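Peptidoglycan-recognition protein LB (Drosophila melanogaster, PDB 7NSY) cuts the amide bond between N-acetylmuramic acid and L-alanine in bacterial peptidoglycan as a zinc-dependent amidase, degrading the polymer in insect innate immunity. Local coordinates at residues 26-31 with 75-80; 40-45 with 100-105; 80-85 with 109-114. The protein carries 1 engineered substitution. One frame throughout, in Å; residues are numbered along the deposited sequence.

The three contacts run from the surface of the amidase fold to the middle of its mixed sheet. Interaction 1 joins two loops at the edge of the molecule and closes before interaction 3 opens; they share Tyr80, and their centres lie about 13 Å apart. Interactions 2 and 3 sit closer, about 7 Å between centres, on the neighbouring strands 38-45 and 110-115, which Ile42 N and Val111 O join at 2.9 Å. Interactions 1 and 2 are about 15 Å apart, yet touch where Gly79 meets Ala101. Along the chain, interaction 2 crosses each of the others. The arrangement brings Tyr80 and His102 to the zinc-binding His44 from separate loops.

Interaction 1. Residues 26-31 with 75-80; sequences RLPKSV and WNDIGY
Two loops are tied together here by a polar contact at the surface: residues 26-31, on the way from strand 17-18 to strand 38-45, meet residues 75-80, which lead from helix 55-72 into strand 82-84 of the amidase fold. Backbone atoms do much of the work. Lys29 N gives its hydrogen to Asn76 O over 2.8 Å, an almost straight bond (172°) that lies in the carbonyl plane. The same oxygen also receives a hydrogen bond from Gln70 NE2, and it takes a CH contact from Pro28 CA at 3.5 Å. The side chain of Asn76 leans on the other loop as well, its CB 3.4 Å from Ser30 O, while ND2 comes alongside Lys29 CB.

Pro28 and Asp77 lie side by side and point the same way, with Pro28 CG 3.9 Å from Asp77 OD2. That carboxylate is held from outside the contact: OD2 forms a salt bridge with Arg20 and OD1 bonds to Gln66 NE2, so the proline ring rests beside a group that is already fixed. Arg26 reaches helix 55-72 through a salt bridge to Asp67.

Lys29 then curls back over the 75-80 loop. With bends at chi2, chi3 and chi4, its chain wraps round until NZ sits 2.8 Å from Trp75 O, approaching at a tilt of 32° from that carbonyl's plane.

Interaction 2. Residues 40-45 with 100-105; sequences YVIIHH and GAHAPK
His44 and His102 meet through their ring nitrogens, NE2 of the first lying 2.9 Å from ND1 of the second. Either could be the donor, and the bond is bent, 143° at the hydrogen. The rings meet rim to rim with their planes at 78°; ND1 of His102 lies at the edge of the His44 ring, near its plane. The backbone of His102 also comes in, its O 3.1 Å from His44 CE1. Beside this pair is an apolar one: Ile42 CD1 packs on Ala103 CB at 3.5 Å and touches the edge of the His102 ring at CE1. The same methyl of Ala103 stands at the edge of the His44 ring.

His102 makes its reach with CG set between its own backbone N and carbonyl carbon (chi1 63°), which folds the ring back along the loop; a CB on Gly100 would run into His102 CD2. Further out, Asn107 OD1 accepts hydrogen bonds from both His102 N and Ala103 N and so pins the loop, while His44 and Ile42 point the same way from strand 38-45.

In the active enzyme His44 and His154 bind zinc; the third ligand position, Ser162, is engineered here. Because NE2 is taken up by His102, the pairing is consistent with ND1 being the nitrogen turned to the metal, and His102 probably acts as a second-shell residue that fixes how the His44 ring is rotated.

Interaction 3. Residues 80-85 with 109-114; sequences YSFGIG and KSVGIV
Tyr80 swings its ring over Val114 with CG anti to its carbonyl carbon (chi1 -54°), and Ser81, in the same kind of rotamer, turns its hydroxyl back to the chain opposite. The valine lies against one face of the tyrosine: CB is 3.6 Å from the ring centroid, only 7° off the normal, a clear CH-pi contact. Its two methyls spread along the ring, CG1 toward the CB end, 3.5 Å from Tyr80 CD1, and CG2 toward the hydroxyl end, 3.8 Å from Tyr80 CZ. Ser81 OG accepts a hydrogen bond from Gly112 N over 2.8 Å, standing in for a backbone acceptor just before the strand begins. Gly112 O is gripped by Phe82 N at 3.3 Å, with a weak second bond from Ser81 N.

Beyond this point the two chains run as regular parallel neighbours in the amidase's mixed sheet, strand 82-84 beside strand 110-115, their short axes 28° apart in direction. Val114 N donates to Phe82 O at 2.9 Å, and Ile84 N to Val114 O at 2.8 Å. On the face opposite Tyr80 and Val114, Ile84 CG1 packs on Ile113 CG2 at 3.7 Å, and the edge of the Phe82 ring meets Val111 CG1; helix 126-141 covers this side through Leu135 and Ala131.

Tyr80, inferred to be essential for coordinating the zinc-bound water, also has its ring against that of the zinc ligand His44 and touches His102. An alanine here would strip the aromatic face from Val114 and would probably leave His44 without its ring neighbour and the zinc site without the phenol hydroxyl. The Val114 side chain reaches on to touch Ser46, just past the end of strand 38-45.

Interaction 1. Residues 26-31 with 75-80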
loop_
_atom_site.group_PDB
_atom_site.type_symbol
_atom_site.label_atom_id
_atom_site.label_comp_id
_atom_site.label_asym_id
_atom_site.label_seq_id
_atom_site.Cartn_x
_atom_site.Cartn_y
_atom_site.Cartn_z
ATOM N N ARG A 26 -10.329 -4.098 -12.780
ATOM C CA ARG A 26 -10.650 -3.323 -14.005
ATOM C C ARG A 26 -9.363 -2.708 -14.513
ATOM O O ARG A 26 -8.462 -2.390 -13.699
ATOM C CB ARG A 26 -11.704 -2.284 -13.622
ATOM C CG ARG A 26 -12.171 -1.294 -14.672
ATOM C CD ARG A 26 -13.220 -0.369 -14.073
ATOM N NE ARG A 26 -14.285 -1.120 -13.414
ATOM C CZ ARG A 26 -14.521 -1.244 -12.104
ATOM N NH1 ARG A 26 -13.839 -0.593 -11.189
ATOM N NH2 ARG A 26 -15.485 -2.059 -11.701
ATOM N N LEU A 27 -9.242 -2.480 -15.822
ATOM C CA LEU A 27 -8.073 -1.732 -16.310
ATOM C C LEU A 27 -8.033 -0.350 -15.674
ATOM O O LEU A 27 -9.077 0.241 -15.404
ATOM C CB LEU A 27 -8.132 -1.608 -17.845
ATOM C CG LEU A 27 -7.864 -2.912 -18.605
ATOM C CD1 LEU A 27 -8.125 -2.750 -20.096
ATOM C CD2 LEU A 27 -6.442 -3.395 -18.368
ATOM N N PRO A 28 -6.841 0.242 -15.561
ATOM C CA PRO A 28 -6.759 1.655 -15.205
ATOM C C PRO A 28 -7.383 2.522 -16.295
ATOM O O PRO A 28 -7.353 2.108 -17.472
ATOM C CB PRO A 28 -5.264 1.936 -15.093
ATOM C CG PRO A 28 -4.658 0.551 -14.931
ATOM C CD PRO A 28 -5.519 -0.375 -15.756
ATOM N N LYS A 29 -7.923 3.675 -15.916
ATOM C CA LYS A 29 -8.440 4.649 -16.920
ATOM C C LYS A 29 -7.263 5.263 -17.672
ATOM O O LYS A 29 -7.371 5.496 -18.908
ATOM C CB LYS A 29 -9.218 5.753 -16.209
ATOM C CG LYS A 29 -10.523 5.327 -15.543
ATOM C CD LYS A 29 -11.648 6.394 -15.629
ATOM C CE LYS A 29 -11.819 7.318 -14.440
ATOM N NZ LYS A 29 -12.548 6.664 -13.323
ATOM N N SER A 30 -6.146 5.467 -16.988
ATOM C CA SER A 30 -4.905 6.043 -17.528
ATOM C C SER A 30 -3.808 5.670 -16.537
ATOM O O SER A 30 -4.132 5.439 -15.321
ATOM C CB SER A 30 -5.006 7.539 -17.700
ATOM O OG SER A 30 -3.739 8.060 -18.000
ATOM N N VAL A 31 -2.588 5.558 -17.032
ATOM C CA VAL A 31 -1.402 5.249 -16.210
ATOM C C VAL A 31 -0.326 6.280 -16.506
ATOM O O VAL A 31 -0.056 6.559 -17.719
ATOM C CB VAL A 31 -0.903 3.829 -16.486
ATOM C CG1 VAL A 31 0.343 3.471 -15.692
ATOM C CG2 VAL A 31 -1.996 2.808 -16.229
ATOM N N TRP A 75 -11.328 8.459 -10.095
ATOM C CA TRP A 75 -9.844 8.407 -10.180
ATOM C C TRP A 75 -9.411 7.395 -11.229
ATOM O O TRP A 75 -10.258 6.646 -11.759
ATOM C CB TRP A 75 -9.251 7.983 -8.853
ATOM C CG TRP A 75 -9.481 8.984 -7.775
ATOM C CD1 TRP A 75 -10.149 10.167 -7.856
ATOM C CD2 TRP A 75 -9.000 8.872 -6.458
ATOM N NE1 TRP A 75 -10.118 10.790 -6.661
ATOM C CE2 TRP A 75 -9.424 10.027 -5.769
ATOM C CE3 TRP A 75 -8.264 7.898 -5.786
ATOM C CZ2 TRP A 75 -9.110 10.212 -4.439
ATOM C CZ3 TRP A 75 -7.940 8.090 -4.471
ATOM C CH2 TRP A 75 -8.384 9.240 -3.796
ATOM N N ASN A 76 -8.133 7.407 -11.572
ATOM C CA ASN A 76 -7.632 6.549 -12.664
ATOM C C ASN A 76 -7.685 5.083 -12.272
ATOM O O ASN A 76 -7.849 4.238 -13.162
ATOM C CB ASN A 76 -6.218 6.953 -13.077
ATOM C CG ASN A 76 -6.154 8.308 -13.748
ATOM O OD1 ASN A 76 -5.133 9.019 -13.633
ATOM N ND2 ASN A 76 -7.226 8.668 -14.416
ATOM N N ASP A 77 -7.580 4.803 -10.991
ATOM C CA ASP A 77 -7.319 3.425 -10.503
ATOM C C ASP A 77 -7.415 3.430 -8.979
ATOM O O ASP A 77 -7.439 4.528 -8.364
ATOM C CB ASP A 77 -5.960 2.900 -10.958
ATOM C CG ASP A 77 -5.810 1.404 -10.925
ATOM O OD1 ASP A 77 -6.798 0.650 -10.675
ATOM O OD2 ASP A 77 -4.628 1.000 -11.091
ATOM N N ILE A 78 -7.436 2.255 -8.378
ATOM C CA ILE A 78 -7.182 2.136 -6.924
ATOM C C ILE A 78 -5.945 2.976 -6.587
ATOM O O ILE A 78 -4.998 3.031 -7.369
ATOM C CB ILE A 78 -6.962 0.670 -6.522
ATOM C CG1 ILE A 78 -6.959 0.498 -5.021
ATOM C CG2 ILE A 78 -5.697 0.077 -7.153
ATOM C CD1 ILE A 78 -6.893 -0.945 -4.554
ATOM N N GLY A 79 -5.991 3.773 -5.529
ATOM C CA GLY A 79 -4.938 4.761 -5.302
ATOM C C GLY A 79 -3.624 4.195 -4.827
ATOM O O GLY A 79 -2.608 4.875 -4.967
ATOM N N TYR A 80 -3.628 3.014 -4.275
ATOM C CA TYR A 80 -2.413 2.435 -3.662
ATOM C C TYR A 80 -1.593 1.636 -4.667
ATOM O O TYR A 80 -2.091 1.091 -5.624
ATOM C CB TYR A 80 -2.824 1.514 -2.524
ATOM C CG TYR A 80 -3.713 2.185 -1.518
ATOM C CD1 TYR A 80 -5.062 1.882 -1.448
ATOM C CD2 TYR A 80 -3.178 3.109 -0.649
ATOM C CE1 TYR A 80 -5.884 2.475 -0.492
ATOM C CE2 TYR A 80 -3.982 3.696 0.296
ATOM C CZ TYR A 80 -5.317 3.359 0.374
ATOM O OH TYR A 80 -6.109 3.977 1.331
#

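Interaction 2. Residues 40-45 with 100-105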
loop_
_atom_site.group_PDB
_atom_site.type_symbol
_atom_site.label_atom_id
_atom_site.label_comp_id
_atom_site.label_asym_id
_atom_site.label_seq_id
_atom_site.Cartn_x
_atom_site.Cartn_y
_atom_site.Cartn_z
ATOM N N TYR A 40 10.897 6.449 -1.429
ATOM C CA TYR A 40 10.039 6.334 -0.235
ATOM C C TYR A 40 9.135 5.109 -0.332
ATOM O O TYR A 40 8.691 4.732 -1.395
ATOM C CB TYR A 40 9.154 7.577 -0.060
ATOM C CG TYR A 40 9.903 8.854 0.237
ATOM C CD1 TYR A 40 10.274 9.697 -0.791
ATOM C CD2 TYR A 40 10.237 9.182 1.531
ATOM C CE1 TYR A 40 11.038 10.837 -0.543
ATOM C CE2 TYR A 40 10.996 10.312 1.803
ATOM C CZ TYR A 40 11.379 11.130 0.763
ATOM O OH TYR A 40 12.073 12.285 1.077
ATOM N N VAL A 41 8.860 4.568 0.847
ATOM C CA VAL A 41 7.795 3.555 1.041
ATOM C C VAL A 41 6.864 4.157 2.064
ATOM O O VAL A 41 7.337 4.565 3.157
ATOM C CB VAL A 41 8.372 2.200 1.463
ATOM C CG1 VAL A 41 7.227 1.243 1.772
ATOM C CG2 VAL A 41 9.297 1.641 0.412
ATOM N N ILE A 42 5.563 4.135 1.786
ATOM C CA ILE A 42 4.572 4.707 2.722
ATOM C C ILE A 42 3.577 3.624 3.093
ATOM O O ILE A 42 2.994 2.966 2.194
ATOM C CB ILE A 42 3.914 5.942 2.094
ATOM C CG1 ILE A 42 5.008 6.936 1.656
ATOM C CG2 ILE A 42 2.917 6.594 3.041
ATOM C CD1 ILE A 42 4.484 8.073 0.902
ATOM N N ILE A 43 3.326 3.474 4.381
ATOM C CA ILE A 43 2.369 2.485 4.912
ATOM C C ILE A 43 1.032 3.124 5.224
ATOM O O ILE A 43 0.963 4.182 5.914
ATOM C CB ILE A 43 2.953 1.839 6.156
ATOM C CG1 ILE A 43 4.336 1.222 5.938
ATOM C CG2 ILE A 43 1.948 0.884 6.785
ATOM C CD1 ILE A 43 4.411 0.210 4.799
ATOM N N HIS A 44 -0.036 2.578 4.697
ATOM C CA HIS A 44 -1.436 2.985 4.858
ATOM C C HIS A 44 -2.256 1.842 5.457
ATOM O O HIS A 44 -1.850 0.665 5.390
ATOM C CB HIS A 44 -2.064 3.374 3.538
ATOM C CG HIS A 44 -1.359 4.462 2.829
ATOM N ND1 HIS A 44 -1.635 5.798 3.097
ATOM C CD2 HIS A 44 -0.387 4.467 1.875
ATOM C CE1 HIS A 44 -0.904 6.541 2.302
ATOM N NE2 HIS A 44 -0.136 5.758 1.526
ATOM N N HIS A 45 -3.462 2.196 5.900
ATOM C CA HIS A 45 -4.538 1.194 6.104
ATOM C C HIS A 45 -5.783 1.644 5.390
ATOM O O HIS A 45 -5.911 2.805 5.006
ATOM C CB HIS A 45 -4.713 0.836 7.574
ATOM C CG HIS A 45 -5.282 1.966 8.362
ATOM N ND1 HIS A 45 -6.644 2.169 8.448
ATOM C CD2 HIS A 45 -4.697 2.950 9.079
ATOM C CE1 HIS A 45 -6.882 3.253 9.186
ATOM N NE2 HIS A 45 -5.704 3.749 9.587
ATOM N N GLY A 100 0.916 7.208 -7.866
ATOM C CA GLY A 100 -0.206 6.792 -7.023
ATOM C C GLY A 100 -1.184 7.912 -6.744
ATOM O O GLY A 100 -0.988 9.058 -7.200
ATOM N N ALA A 101 -2.190 7.574 -5.982
ATOM C CA ALA A 101 -3.136 8.563 -5.406
ATOM C C ALA A 101 -3.362 8.190 -3.949
ATOM O O ALA A 101 -4.496 7.777 -3.565
ATOM C CB ALA A 101 -4.415 8.636 -6.193
ATOM N N HIS A 102 -2.295 8.256 -3.169
ATOM C CA HIS A 102 -2.313 7.842 -1.759
ATOM C C HIS A 102 -1.591 8.836 -0.827
ATOM O O HIS A 102 -1.851 8.751 0.378
ATOM C CB HIS A 102 -1.798 6.392 -1.575
ATOM C CG HIS A 102 -0.369 6.252 -1.994
ATOM N ND1 HIS A 102 0.647 6.529 -1.161
ATOM C CD2 HIS A 102 0.164 5.918 -3.186
ATOM C CE1 HIS A 102 1.775 6.427 -1.861
ATOM N NE2 HIS A 102 1.497 6.064 -3.098
ATOM N N ALA A 103 -0.668 9.669 -1.270
ATOM C CA ALA A 103 0.205 10.453 -0.360
ATOM C C ALA A 103 0.600 11.735 -1.055
ATOM O O ALA A 103 1.387 11.750 -1.975
ATOM C CB ALA A 103 1.422 9.649 0.053
ATOM N N PRO A 104 0.018 12.880 -0.626
ATOM C CA PRO A 104 0.309 14.161 -1.249
ATOM C C PRO A 104 1.808 14.465 -1.229
ATOM O O PRO A 104 2.413 14.231 -0.205
ATOM C CB PRO A 104 -0.471 15.134 -0.347
ATOM C CG PRO A 104 -1.544 14.309 0.288
ATOM C CD PRO A 104 -0.939 12.947 0.486
ATOM N N LYS A 105 2.371 14.881 -2.354
ATOM C CA LYS A 105 3.811 15.245 -2.483
ATOM C C LYS A 105 4.654 13.984 -2.655
ATOM O O LYS A 105 5.783 14.163 -3.012
ATOM C CB LYS A 105 4.384 15.999 -1.275
#

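Interaction 3. Residues 80-85 with 109-114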
loop_
_atom_site.group_PDB
_atom_site.type_symbol
_atom_site.label_atom_id
_atom_site.label_comp_id
_atom_site.label_asym_id
_atom_site.label_seq_id
_atom_site.Cartn_x
_atom_site.Cartn_y
_atom_site.Cartn_z
ATOM N N TYR A 80 -3.628 3.014 -4.275
ATOM C CA TYR A 80 -2.413 2.435 -3.662
ATOM C C TYR A 80 -1.593 1.636 -4.667
ATOM O O TYR A 80 -2.091 1.091 -5.624
ATOM C CB TYR A 80 -2.824 1.514 -2.524
ATOM C CG TYR A 80 -3.713 2.185 -1.518
ATOM C CD1 TYR A 80 -5.062 1.882 -1.448
ATOM C CD2 TYR A 80 -3.178 3.109 -0.649
ATOM C CE1 TYR A 80 -5.884 2.475 -0.492
ATOM C CE2 TYR A 80 -3.982 3.696 0.296
ATOM C CZ TYR A 80 -5.317 3.359 0.374
ATOM O OH TYR A 80 -6.109 3.977 1.331
ATOM N N SER A 81 -0.311 1.540 -4.377
ATOM C CA SER A 81 0.605 0.731 -5.193
ATOM C C SER A 81 0.343 -0.757 -5.046
ATOM O O SER A 81 0.358 -1.519 -6.023
ATOM C CB SER A 81 2.056 1.060 -4.865
ATOM O OG SER A 81 2.317 2.457 -4.854
ATOM N N PHE A 82 0.172 -1.183 -3.814
ATOM C CA PHE A 82 -0.030 -2.581 -3.430
ATOM C C PHE A 82 -0.953 -2.650 -2.222
ATOM O O PHE A 82 -0.966 -1.714 -1.401
ATOM C CB PHE A 82 1.252 -3.309 -3.039
ATOM C CG PHE A 82 2.216 -3.421 -4.177
ATOM C CD1 PHE A 82 3.121 -2.400 -4.448
ATOM C CD2 PHE A 82 2.190 -4.526 -5.024
ATOM C CE1 PHE A 82 3.981 -2.494 -5.530
ATOM C CE2 PHE A 82 3.050 -4.595 -6.105
ATOM C CZ PHE A 82 3.933 -3.609 -6.342
ATOM N N GLY A 83 -1.709 -3.705 -2.100
ATOM C CA GLY A 83 -2.456 -4.058 -0.904
ATOM C C GLY A 83 -1.897 -5.305 -0.256
ATOM O O GLY A 83 -1.248 -6.179 -0.913
ATOM N N ILE A 84 -2.169 -5.463 1.034
ATOM C CA ILE A 84 -1.769 -6.626 1.847
ATOM C C ILE A 84 -3.017 -7.187 2.480
ATOM O O ILE A 84 -3.722 -6.425 3.177
ATOM C CB ILE A 84 -0.715 -6.284 2.921
ATOM C CG1 ILE A 84 0.507 -5.573 2.367
ATOM C CG2 ILE A 84 -0.384 -7.530 3.700
ATOM C CD1 ILE A 84 1.329 -6.360 1.456
ATOM N N GLY A 85 -3.279 -8.474 2.278
ATOM C CA GLY A 85 -4.458 -9.098 2.902
ATOM C C GLY A 85 -4.151 -9.849 4.199
ATOM O O GLY A 85 -3.016 -10.133 4.509
ATOM N N LYS A 109 6.923 9.301 -6.220
ATOM C CA LYS A 109 8.264 8.986 -5.666
ATOM C C LYS A 109 8.163 7.979 -4.518
ATOM O O LYS A 109 9.004 7.946 -3.655
ATOM C CB LYS A 109 8.986 10.252 -5.193
ATOM C CG LYS A 109 8.186 11.061 -4.201
ATOM C CD LYS A 109 8.859 12.287 -3.611
ATOM C CE LYS A 109 9.049 13.389 -4.628
ATOM N NZ LYS A 109 7.774 14.003 -5.066
ATOM N N SER A 110 7.124 7.143 -4.560
ATOM C CA SER A 110 6.923 6.207 -3.450
ATOM C C SER A 110 6.223 4.953 -3.930
ATOM O O SER A 110 5.569 4.901 -4.979
ATOM C CB SER A 110 6.139 6.832 -2.317
ATOM O OG SER A 110 4.785 7.064 -2.674
ATOM N N VAL A 111 6.332 3.971 -3.055
ATOM C CA VAL A 111 5.454 2.778 -3.092
ATOM C C VAL A 111 4.495 2.924 -1.922
ATOM O O VAL A 111 4.971 2.943 -0.747
ATOM C CB VAL A 111 6.282 1.497 -3.000
ATOM C CG1 VAL A 111 5.357 0.302 -3.042
ATOM C CG2 VAL A 111 7.344 1.438 -4.097
ATOM N N GLY A 112 3.195 3.059 -2.214
ATOM C CA GLY A 112 2.184 3.182 -1.162
ATOM C C GLY A 112 1.564 1.839 -0.911
ATOM O O GLY A 112 0.929 1.270 -1.808
ATOM N N ILE A 113 1.723 1.259 0.268
ATOM C CA ILE A 113 1.292 -0.108 0.630
ATOM C C ILE A 113 0.115 0.017 1.581
ATOM O O ILE A 113 0.299 0.616 2.681
ATOM C CB ILE A 113 2.442 -0.867 1.296
ATOM C CG1 ILE A 113 3.683 -0.918 0.394
ATOM C CG2 ILE A 113 1.966 -2.273 1.674
ATOM C CD1 ILE A 113 4.878 -1.540 1.019
ATOM N N VAL A 114 -1.036 -0.469 1.213
ATOM C CA VAL A 114 -2.214 -0.458 2.105
ATOM C C VAL A 114 -2.342 -1.793 2.789
ATOM O O VAL A 114 -2.441 -2.875 2.108
ATOM C CB VAL A 114 -3.500 0.008 1.417
ATOM C CG1 VAL A 114 -4.006 -0.927 0.319
ATOM C CG2 VAL A 114 -4.604 0.258 2.469
#